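Local coordinates for long form salivary protein D7L1 (Culex quinquefasciatus, PDB 6V4C) that binds and sequesters adenine nucleotides, ADP and ATP most tightly, so inhibiting platelet aggregation and host hemostasis while the mosquito feeds on blood, at residues A[3-8]-A[69-74]. Sequence-based numbering, arbitrary orientation.
Sequences WSPMDP and IKQQYE
The extended N-terminal arm of the first PBP/GOBP-family domain is fastened to helix 66-75 by the side-chain amide of Q72, which pairs with both backbone polar groups of M6. M6 N donates to Q72 OE1 (2.9 Å, 169°), meeting a lone pair in the carbonyl plane, and Q72 NE2 returns a nearly straight bond to M6 O (3.0 Å). M6 O lies almost exactly in the amide plane, so the two bonds together fix the rotation of the flat group. With chi1 at 179° the Q72 CG swings opposite the backbone N, and the turn at chi2 (69°) brings the amide up against M6. P5 CA also comes close to Q72 OE1, at 3.3 Å. The W3 indole crosses the Q72 side chain at about a right angle, its CH2 3.8 Å from Q72 CB, which sits at the ring edge. Within the arm, W3 NE1 makes a weak hydrogen bond to M6 SD (3.4 Å). The P5 ring rests on the helix backbone, CG 3.8 Å from Q71 O. Q72 NE2 also bonds weakly to I125 O. Beyond the amide pair, D7 OD1 caps helix 8-22 by accepting a bond from E10 N, and M6 packs on V11 and E14 of that helix. P8 leans on helix 130-139, which carries the ADP-binding residues R133 and Y137, so the arm runs between helix 66-75 and the nucleotide-binding region.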
loop_
_atom_site.group_PDB
_atom_site.type_symbol
_atom_site.label_atom_id
_atom_site.label_comp_id
_atom_site.label_asym_id
_atom_site.label_seq_id
_atom_site.Cartn_x
_atom_site.Cartn_y
_atom_site.Cartn_z
ATOM N N TRP A 3 1.654 8.983 -13.275
ATOM C CA TRP A 3 2.602 8.180 -12.515
ATOM C C TRP A 3 3.899 8.950 -12.307
ATOM O O TRP A 3 4.364 9.664 -13.201
ATOM C CB TRP A 3 2.902 6.859 -13.227
ATOM C CG TRP A 3 3.837 5.964 -12.458
ATOM C CD1 TRP A 3 3.493 5.003 -11.550
ATOM C CD2 TRP A 3 5.269 5.954 -12.527
ATOM N NE1 TRP A 3 4.620 4.393 -11.052
ATOM C CE2 TRP A 3 5.725 4.959 -11.635
ATOM C CE3 TRP A 3 6.211 6.688 -13.255
ATOM C CZ2 TRP A 3 7.079 4.680 -11.455
ATOM C CZ3 TRP A 3 7.556 6.410 -13.074
ATOM C CH2 TRP A 3 7.976 5.415 -12.181
ATOM N N SER A 4 4.478 8.796 -11.122
ATOM C CA SER A 4 5.753 9.403 -10.767
ATOM C C SER A 4 6.581 8.359 -10.027
ATOM O O SER A 4 6.031 7.332 -9.604
ATOM C CB SER A 4 5.513 10.643 -9.901
ATOM O OG SER A 4 4.679 10.338 -8.796
ATOM N N PRO A 5 7.894 8.555 -9.873
ATOM C CA PRO A 5 8.708 7.562 -9.160
ATOM C C PRO A 5 8.161 7.270 -7.769
ATOM O O PRO A 5 7.611 8.143 -7.094
ATOM C CB PRO A 5 10.087 8.224 -9.087
ATOM C CG PRO A 5 10.131 9.089 -10.298
ATOM C CD PRO A 5 8.729 9.610 -10.479
ATOM N N MET A 6 8.318 6.017 -7.352
ATOM C CA MET A 6 7.740 5.519 -6.114
ATOM C C MET A 6 8.849 5.123 -5.150
ATOM O O MET A 6 9.858 4.534 -5.557
ATOM C CB MET A 6 6.854 4.303 -6.389
ATOM C CG MET A 6 5.955 4.459 -7.602
ATOM S SD MET A 6 5.000 2.972 -7.957
ATOM C CE MET A 6 3.842 2.980 -6.592
ATOM N N ASP A 7 8.655 5.447 -3.876
ATOM C CA ASP A 7 9.586 5.060 -2.825
ATOM C C ASP A 7 9.342 3.601 -2.441
ATOM O O ASP A 7 8.374 2.988 -2.902
ATOM C CB ASP A 7 9.513 6.077 -1.677
ATOM C CG ASP A 7 8.237 5.977 -0.844
ATOM O OD1 ASP A 7 7.631 4.893 -0.735
ATOM O OD2 ASP A 7 7.843 7.014 -0.269
ATOM N N PRO A 8 10.206 2.998 -1.612
ATOM C CA PRO A 8 10.027 1.565 -1.319
ATOM C C PRO A 8 8.730 1.241 -0.597
ATOM O O PRO A 8 8.213 0.128 -0.759
ATOM C CB PRO A 8 11.256 1.210 -0.465
ATOM C CG PRO A 8 12.225 2.311 -0.688
ATOM C CD PRO A 8 11.395 3.534 -0.921
ATOM N N ILE A 69 10.192 3.579 -16.439
ATOM C CA ILE A 69 11.202 2.735 -15.805
ATOM C C ILE A 69 12.523 3.482 -15.688
ATOM O O ILE A 69 13.249 3.343 -14.696
ATOM C CB ILE A 69 11.350 1.410 -16.578
ATOM C CG1 ILE A 69 9.984 0.748 -16.755
ATOM C CG2 ILE A 69 12.305 0.477 -15.854
ATOM C CD1 ILE A 69 10.020 -0.519 -17.577
ATOM N N LYS A 70 12.854 4.289 -16.698
ATOM C CA LYS A 70 14.049 5.120 -16.614
ATOM C C LYS A 70 13.913 6.160 -15.509
ATOM O O LYS A 70 14.876 6.444 -14.788
ATOM N N GLN A 71 12.721 6.741 -15.361
ATOM C CA GLN A 71 12.500 7.696 -14.280
ATOM C C GLN A 71 12.613 7.023 -12.918
ATOM O O GLN A 71 13.179 7.598 -11.980
ATOM C CB GLN A 71 11.137 8.368 -14.439
ATOM C CG GLN A 71 11.203 9.880 -14.578
ATOM C CD GLN A 71 9.830 10.523 -14.554
ATOM O OE1 GLN A 71 8.884 10.018 -15.162
ATOM N NE2 GLN A 71 9.710 11.637 -13.840
ATOM N N GLN A 72 12.086 5.802 -12.792
ATOM C CA GLN A 72 12.205 5.075 -11.533
ATOM C C GLN A 72 13.659 4.746 -11.224
ATOM O O GLN A 72 14.095 4.848 -10.070
ATOM C CB GLN A 72 11.365 3.799 -11.577
ATOM C CG GLN A 72 11.439 2.961 -10.307
ATOM C CD GLN A 72 10.761 3.622 -9.121
ATOM O OE1 GLN A 72 9.835 4.417 -9.283
ATOM N NE2 GLN A 72 11.221 3.295 -7.919
ATOM N N TYR A 73 14.428 4.352 -12.243
ATOM C CA TYR A 73 15.844 4.076 -12.025
ATOM C C TYR A 73 16.589 5.338 -11.610
ATOM O O TYR A 73 17.394 5.319 -10.672
ATOM C CB TYR A 73 16.481 3.475 -13.281
ATOM C CG TYR A 73 17.989 3.459 -13.195
ATOM C CD1 TYR A 73 18.649 2.472 -12.477
ATOM C CD2 TYR A 73 18.754 4.452 -13.797
ATOM C CE1 TYR A 73 20.025 2.463 -12.374
ATOM C CE2 TYR A 73 20.132 4.451 -13.696
ATOM C CZ TYR A 73 20.761 3.452 -12.983
ATOM O OH TYR A 73 22.131 3.438 -12.876
ATOM N N GLU A 74 16.334 6.448 -12.308
ATOM C CA GLU A 74 17.054 7.685 -12.026
ATOM C C GLU A 74 16.756 8.213 -10.632
ATOM O O GLU A 74 17.616 8.853 -10.015
ATOM C CB GLU A 74 16.708 8.744 -13.072
ATOM C CG GLU A 74 17.260 8.446 -14.453
ATOM C CD GLU A 74 18.773 8.519 -14.505
ATOM O OE1 GLU A 74 19.350 9.451 -13.906
ATOM O OE2 GLU A 74 19.385 7.641 -15.146
#